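Local coordinates for protein cytochrome P450 268A2 Cyp268A2 (Mycobacterium marinum, PDB 6BLD) that belongs to the cytochrome P450 family and holds a haem group within a mainly helical fold, at residues Ala297-Val302 / Leu377-Leu382; Val302-Pro307 / Gly339-Asp344. All blocks are in the same frame, centred on the assembly; numbering follows the deposited sequence.

How the contacts relate
Coming from the N terminus, the chain enters both contacts on helix 290-305, the K helix of a P450, and Val302 belongs to both of them. After Pro307 it makes strand 310-315, a short hairpin and strand 331-335, then helix 336-339, and the segment 339-344 returns to the end of the K helix: contact 2 closes this inner loop of 31 intervening residues. A long run without regular structure leads on to helix 375-392, the L helix, where contact 1 closes the outer loop of 74 residues. The smaller loop thus lies wholly within the larger. Contact centres are about 14 Å apart, and both sites touch the haem.

Contact 1 of 2, residues Ala297-Val302 / Leu377-Leu382; sequences AVEELV and LARAQL. With HEM (protoporphyrin IX containing Fe), chain B.
In the P450 fold this is where the K helix crosses the L helix beside the haem, and Glu299 and Arg379 join the two by a salt bridge. The axes of the two short segments approach to 10.2 Å and cross at 107°, and side chains fill the gap. Arg379 reaches out extended from CG to NE and grips the carboxylate side-on with two nitrogens: NE lies 2.6 Å from Glu299 OE2, and NH2 lies 3.2 Å from Glu299 OE1. The two planes are 52° apart; the donors lie above the carboxylate plane, while the oxygens stay near the plane of the guanidinium. A bend at chi2 of Glu299 swings the carboxylate to the arginine, and OE1 has a second partner in His361 NE2, which further limits its rotation. Beside the ion pair the contact is apolar. CD1 of Leu382 touches two valines a turn apart on the K helix, 3.8 Å from Val298 CG1 and 3.8 Å from Val302 CG2. With chi1 at 167°, Val302 keeps CG2 for this leucine and sends CG1 to the haem vinyl, 3.4 Å from HEM CBC. From the other helix the methyl of Ala378 approaches a second vinyl, CB to HEM CBB at 3.5 Å. Leu382 also rests on Thr265, Thr268 and Ile269 of helix 247-278, while Leu377 and Gln381 pack against helices 123-147 and 160-170.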
# COMPACT_ATOMS: atom_id res chain seq x y z
N ALA A 297 11.08 -7.22 13.94
CA ALA A 297 10.68 -5.84 14.19
C ALA A 297 10.07 -5.20 12.95
O ALA A 297 9.07 -4.49 13.04
CB ALA A 297 11.87 -5.03 14.69
N VAL A 298 10.67 -5.46 11.78
CA VAL A 298 10.13 -4.92 10.54
C VAL A 298 8.75 -5.50 10.26
O VAL A 298 7.83 -4.79 9.83
CB VAL A 298 11.11 -5.19 9.38
CG1 VAL A 298 10.40 -5.09 8.03
CG2 VAL A 298 12.28 -4.22 9.44
N GLU A 299 8.57 -6.80 10.52
CA GLU A 299 7.28 -7.44 10.26
C GLU A 299 6.19 -6.85 11.14
O GLU A 299 5.04 -6.71 10.71
CB GLU A 299 7.39 -8.95 10.46
CG GLU A 299 8.13 -9.67 9.36
CD GLU A 299 7.79 -9.15 7.98
OE1 GLU A 299 6.62 -9.31 7.54
OE2 GLU A 299 8.68 -8.56 7.33
N GLU A 300 6.52 -6.51 12.39
CA GLU A 300 5.53 -5.91 13.27
C GLU A 300 5.28 -4.44 12.92
O GLU A 300 4.14 -3.97 13.05
CB GLU A 300 5.96 -6.05 14.73
CG GLU A 300 5.06 -5.34 15.72
CD GLU A 300 3.88 -6.19 16.16
OE1 GLU A 300 3.18 -5.80 17.12
OE2 GLU A 300 3.64 -7.25 15.55
N LEU A 301 6.30 -3.73 12.45
CA LEU A 301 6.09 -2.36 12.00
C LEU A 301 5.15 -2.31 10.80
O LEU A 301 4.37 -1.37 10.65
CB LEU A 301 7.43 -1.71 11.66
CG LEU A 301 8.31 -1.32 12.85
CD1 LEU A 301 9.62 -0.72 12.36
CD2 LEU A 301 7.59 -0.35 13.77
N VAL A 302 5.24 -3.32 9.93
CA VAL A 302 4.30 -3.42 8.81
C VAL A 302 2.91 -3.76 9.32
O VAL A 302 1.91 -3.18 8.87
CB VAL A 302 4.81 -4.46 7.79
CG1 VAL A 302 3.71 -4.82 6.81
CG2 VAL A 302 6.03 -3.96 7.07
N LEU A 377 11.81 -5.94 -1.25
CA LEU A 377 12.37 -4.60 -1.40
C LEU A 377 11.90 -3.67 -0.28
O LEU A 377 12.68 -2.87 0.24
CB LEU A 377 11.98 -4.03 -2.77
CG LEU A 377 12.49 -2.62 -3.08
CD1 LEU A 377 13.96 -2.66 -3.44
CD2 LEU A 377 11.67 -2.01 -4.21
N ALA A 378 10.62 -3.77 0.10
CA ALA A 378 10.12 -2.95 1.19
C ALA A 378 10.83 -3.26 2.49
O ALA A 378 11.24 -2.35 3.23
CB ALA A 378 8.61 -3.14 1.34
N ARG A 379 11.01 -4.55 2.80
CA ARG A 379 11.69 -4.95 4.03
C ARG A 379 13.12 -4.43 4.05
O ARG A 379 13.61 -3.99 5.10
CB ARG A 379 11.66 -6.46 4.18
CG ARG A 379 10.26 -7.04 4.40
CD ARG A 379 10.28 -8.55 4.42
NE ARG A 379 8.99 -9.10 4.83
CZ ARG A 379 8.28 -9.96 4.11
NH1 ARG A 379 8.73 -10.39 2.94
NH2 ARG A 379 7.11 -10.40 4.57
N ALA A 380 13.81 -4.48 2.91
CA ALA A 380 15.17 -3.97 2.85
C ALA A 380 15.21 -2.47 3.11
O ALA A 380 16.15 -1.96 3.74
CB ALA A 380 15.80 -4.30 1.50
N GLN A 381 14.19 -1.74 2.64
CA GLN A 381 14.15 -0.30 2.88
C GLN A 381 13.91 0.02 4.35
O GLN A 381 14.53 0.93 4.90
CB GLN A 381 13.07 0.34 2.01
CG GLN A 381 13.38 0.31 0.52
CD GLN A 381 12.38 1.11 -0.29
OE1 GLN A 381 12.12 2.28 0.01
NE2 GLN A 381 11.82 0.50 -1.32
N LEU A 382 13.01 -0.73 5.00
CA LEU A 382 12.69 -0.47 6.40
C LEU A 382 13.85 -0.84 7.31
O LEU A 382 14.10 -0.15 8.30
CB LEU A 382 11.42 -1.22 6.81
CG LEU A 382 10.21 -1.02 5.89
CD1 LEU A 382 9.14 -2.07 6.15
CD2 LEU A 382 9.67 0.39 6.04
CHA HEM B . 0.68 -5.67 -4.29
CHB HEM B . 4.67 -3.25 -5.62
CHC HEM B . 5.60 -2.20 -0.97
CHD HEM B . 1.18 -3.87 0.18
C1A HEM B . 1.68 -5.12 -5.06
C2A HEM B . 1.81 -5.21 -6.50
C3A HEM B . 2.90 -4.54 -6.87
C4A HEM B . 3.52 -4.00 -5.67
CMA HEM B . 3.43 -4.38 -8.31
CAA HEM B . 0.84 -5.95 -7.44
CBA HEM B . 1.21 -7.43 -7.45
CGA HEM B . 0.18 -8.23 -8.21
O1A HEM B . 0.49 -9.38 -8.61
O2A HEM B . -0.94 -7.71 -8.42
C1B HEM B . 5.30 -2.81 -4.48
C2B HEM B . 6.62 -2.21 -4.42
C3B HEM B . 6.90 -1.92 -3.16
C4B HEM B . 5.75 -2.32 -2.34
CMB HEM B . 7.56 -1.95 -5.63
CAB HEM B . 8.23 -1.26 -2.73
CBB HEM B . 8.57 -1.07 -1.45
C1C HEM B . 4.48 -2.57 -0.25
C2C HEM B . 4.31 -2.47 1.19
C3C HEM B . 3.08 -2.92 1.50
C4C HEM B . 2.44 -3.34 0.28
CMC HEM B . 5.40 -1.90 2.14
CAC HEM B . 2.38 -3.06 2.87
CBC HEM B . 3.00 -2.91 4.04
C1D HEM B . 0.65 -4.52 -0.91
C2D HEM B . -0.62 -5.21 -0.97
C3D HEM B . -0.76 -5.71 -2.21
C4D HEM B . 0.42 -5.35 -2.97
CMD HEM B . -1.62 -5.34 0.19
CAD HEM B . -1.96 -6.53 -2.73
CBD HEM B . -1.84 -7.97 -2.24
CGD HEM B . -3.03 -8.79 -2.68
O1D HEM B . -3.09 -9.99 -2.30
O2D HEM B . -3.90 -8.25 -3.40
NA HEM B . 2.75 -4.37 -4.59
NB HEM B . 4.81 -2.86 -3.19
NC HEM B . 3.32 -3.11 -0.77
ND HEM B . 1.26 -4.63 -2.15
FE HEM B . 3.13 -3.95 -2.62

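Contact 2 of 2, residues Val302-Pro307 / Gly339-Asp344; sequences VRWATP and GNWDED. With HEM (protoporphyrin IX containing Fe), chain B.
Arg303 lies against Asn340 and Trp341, and its side chain is used almost along its whole length. CB leads off the K helix with CG anti to the backbone N (chi1 177°), which lays CG 4.0 Å from Asn340 CB. CD passes the Asn340 carbonyl, and a bend at chi3 (90°) then turns the guanidinium. NE pairs with Glu300. CZ stands over the six-membered ring of Trp341, 4.8 Å from its centroid, in a cation-pi contact. NH1 makes a weak hydrogen bond to Asn340 O at 2.9 Å, bent to 129°, and NH2 donates to Pro349 O. Trp304 meets the same indole obliquely, six-membered centroids 5.7 Å apart. Where the helix ends, Thr306 OG1 donates to Arg303 O at 2.7 Å and accepts from Asn340 ND2 at 2.9 Å, the latter bond nearly straight. OD1 of Asn340 takes Val362 N, so both ends of the amide are held. Glu300 and Arg303 are the two ends of the ExxR motif of the P450 K helix, and Arg356, bonded to the same glutamate, completes the Glu-Arg-Arg triad characteristic of the family.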
# COMPACT_ATOMS: atom_id res chain seq x y z
N VAL A 302 5.24 -3.32 9.93
CA VAL A 302 4.30 -3.42 8.81
C VAL A 302 2.91 -3.76 9.32
O VAL A 302 1.91 -3.18 8.87
CB VAL A 302 4.81 -4.46 7.79
CG1 VAL A 302 3.71 -4.82 6.81
CG2 VAL A 302 6.03 -3.96 7.07
N ARG A 303 2.82 -4.71 10.25
CA ARG A 303 1.55 -5.02 10.88
C ARG A 303 0.96 -3.79 11.57
O ARG A 303 -0.25 -3.52 11.47
CB ARG A 303 1.72 -6.15 11.90
CG ARG A 303 0.45 -6.49 12.67
CD ARG A 303 0.73 -7.29 13.95
NE ARG A 303 0.94 -6.43 15.11
CZ ARG A 303 0.00 -5.69 15.69
NH1 ARG A 303 -1.24 -5.69 15.24
NH2 ARG A 303 0.32 -4.94 16.74
N TRP A 304 1.80 -3.04 12.28
CA TRP A 304 1.34 -1.85 12.99
C TRP A 304 0.86 -0.78 12.02
O TRP A 304 -0.16 -0.12 12.27
CB TRP A 304 2.46 -1.31 13.88
CG TRP A 304 2.01 -0.25 14.84
CD1 TRP A 304 2.10 1.10 14.67
CD2 TRP A 304 1.40 -0.46 16.12
NE1 TRP A 304 1.59 1.75 15.77
CE2 TRP A 304 1.15 0.81 16.67
CE3 TRP A 304 1.04 -1.60 16.85
CZ2 TRP A 304 0.55 0.98 17.92
CZ3 TRP A 304 0.45 -1.43 18.09
CH2 TRP A 304 0.21 -0.15 18.61
N ALA A 305 1.56 -0.60 10.90
CA ALA A 305 1.18 0.44 9.96
C ALA A 305 -0.05 0.03 9.15
O ALA A 305 -1.03 0.77 9.07
CB ALA A 305 2.35 0.77 9.03
N THR A 306 -0.01 -1.18 8.56
CA THR A 306 -0.99 -1.63 7.58
C THR A 306 -1.31 -0.49 6.62
O THR A 306 -2.44 0.01 6.61
CB THR A 306 -2.25 -2.16 8.28
OG1 THR A 306 -1.87 -3.05 9.34
CG2 THR A 306 -3.13 -2.92 7.30
N PRO A 307 -0.34 -0.04 5.82
CA PRO A 307 -0.59 1.13 4.97
C PRO A 307 -1.68 0.92 3.95
O PRO A 307 -2.37 1.88 3.58
CB PRO A 307 0.77 1.38 4.30
CG PRO A 307 1.44 0.06 4.32
CD PRO A 307 1.00 -0.62 5.59
N GLY A 339 -8.01 -7.35 10.01
CA GLY A 339 -7.34 -8.64 10.07
C GLY A 339 -6.06 -8.61 10.88
O GLY A 339 -5.70 -9.61 11.52
N ASN A 340 -5.36 -7.48 10.88
CA ASN A 340 -4.13 -7.36 11.65
C ASN A 340 -4.38 -7.04 13.12
O ASN A 340 -3.43 -7.07 13.91
CB ASN A 340 -3.22 -6.30 11.03
CG ASN A 340 -2.49 -6.81 9.80
OD1 ASN A 340 -2.36 -8.02 9.61
ND2 ASN A 340 -2.03 -5.90 8.96
N TRP A 341 -5.62 -6.72 13.49
CA TRP A 341 -6.01 -6.57 14.89
C TRP A 341 -6.89 -7.72 15.36
O TRP A 341 -7.55 -7.62 16.40
CB TRP A 341 -6.71 -5.23 15.11
CG TRP A 341 -5.81 -4.18 15.70
CD1 TRP A 341 -5.88 -3.66 16.96
CD2 TRP A 341 -4.71 -3.53 15.06
NE1 TRP A 341 -4.89 -2.72 17.14
CE2 TRP A 341 -4.16 -2.63 15.98
CE3 TRP A 341 -4.14 -3.63 13.78
CZ2 TRP A 341 -3.06 -1.82 15.68
CZ3 TRP A 341 -3.05 -2.83 13.48
CH2 TRP A 341 -2.53 -1.94 14.42
N ASP A 342 -6.92 -8.81 14.60
CA ASP A 342 -7.78 -9.96 14.90
C ASP A 342 -7.28 -10.66 16.15
O ASP A 342 -6.19 -11.24 16.16
CB ASP A 342 -7.81 -10.91 13.71
CG ASP A 342 -8.97 -11.88 13.76
OD1 ASP A 342 -9.60 -12.00 14.83
OD2 ASP A 342 -9.25 -12.53 12.73
N GLU A 343 -8.08 -10.62 17.22
CA GLU A 343 -7.73 -11.34 18.44
C GLU A 343 -7.71 -12.85 18.23
O GLU A 343 -7.12 -13.57 19.04
CB GLU A 343 -8.70 -10.98 19.57
CG GLU A 343 -8.79 -9.49 19.85
CD GLU A 343 -7.84 -9.04 20.94
OE1 GLU A 343 -6.90 -9.80 21.26
OE2 GLU A 343 -8.04 -7.93 21.49
N ASP A 344 -8.35 -13.33 17.16
CA ASP A 344 -8.31 -14.74 16.79
C ASP A 344 -6.98 -15.15 16.17
O ASP A 344 -6.80 -16.34 15.89
CB ASP A 344 -9.44 -15.05 15.81
CG ASP A 344 -10.57 -15.83 16.46
OD1 ASP A 344 -10.66 -15.84 17.70
OD2 ASP A 344 -11.38 -16.42 15.71
CHA HEM B . 0.68 -5.67 -4.29
CHB HEM B . 4.67 -3.25 -5.62
CHC HEM B . 5.60 -2.20 -0.97
CHD HEM B . 1.18 -3.87 0.18
C1A HEM B . 1.68 -5.12 -5.06
C2A HEM B . 1.81 -5.21 -6.50
C3A HEM B . 2.90 -4.54 -6.87
C4A HEM B . 3.52 -4.00 -5.67
CMA HEM B . 3.43 -4.38 -8.31
CAA HEM B . 0.84 -5.95 -7.44
CBA HEM B . 1.21 -7.43 -7.45
CGA HEM B . 0.18 -8.23 -8.21
O1A HEM B . 0.49 -9.38 -8.61
O2A HEM B . -0.94 -7.71 -8.42
C1B HEM B . 5.30 -2.81 -4.48
C2B HEM B . 6.62 -2.21 -4.42
C3B HEM B . 6.90 -1.92 -3.16
C4B HEM B . 5.75 -2.32 -2.34
CMB HEM B . 7.56 -1.95 -5.63
CAB HEM B . 8.23 -1.26 -2.73
CBB HEM B . 8.57 -1.07 -1.45
C1C HEM B . 4.48 -2.57 -0.25
C2C HEM B . 4.31 -2.47 1.19
C3C HEM B . 3.08 -2.92 1.50
C4C HEM B . 2.44 -3.34 0.28
CMC HEM B . 5.40 -1.90 2.14
CAC HEM B . 2.38 -3.06 2.87
CBC HEM B . 3.00 -2.91 4.04
C1D HEM B . 0.65 -4.52 -0.91
C2D HEM B . -0.62 -5.21 -0.97
C3D HEM B . -0.76 -5.71 -2.21
C4D HEM B . 0.42 -5.35 -2.97
CMD HEM B . -1.62 -5.34 0.19
CAD HEM B . -1.96 -6.53 -2.73
CBD HEM B . -1.84 -7.97 -2.24
CGD HEM B . -3.03 -8.79 -2.68
O1D HEM B . -3.09 -9.99 -2.30
O2D HEM B . -3.90 -8.25 -3.40
NA HEM B . 2.75 -4.37 -4.59
NB HEM B . 4.81 -2.86 -3.19
NC HEM B . 3.32 -3.11 -0.77
ND HEM B . 1.26 -4.63 -2.15
FE HEM B . 3.13 -3.95 -2.62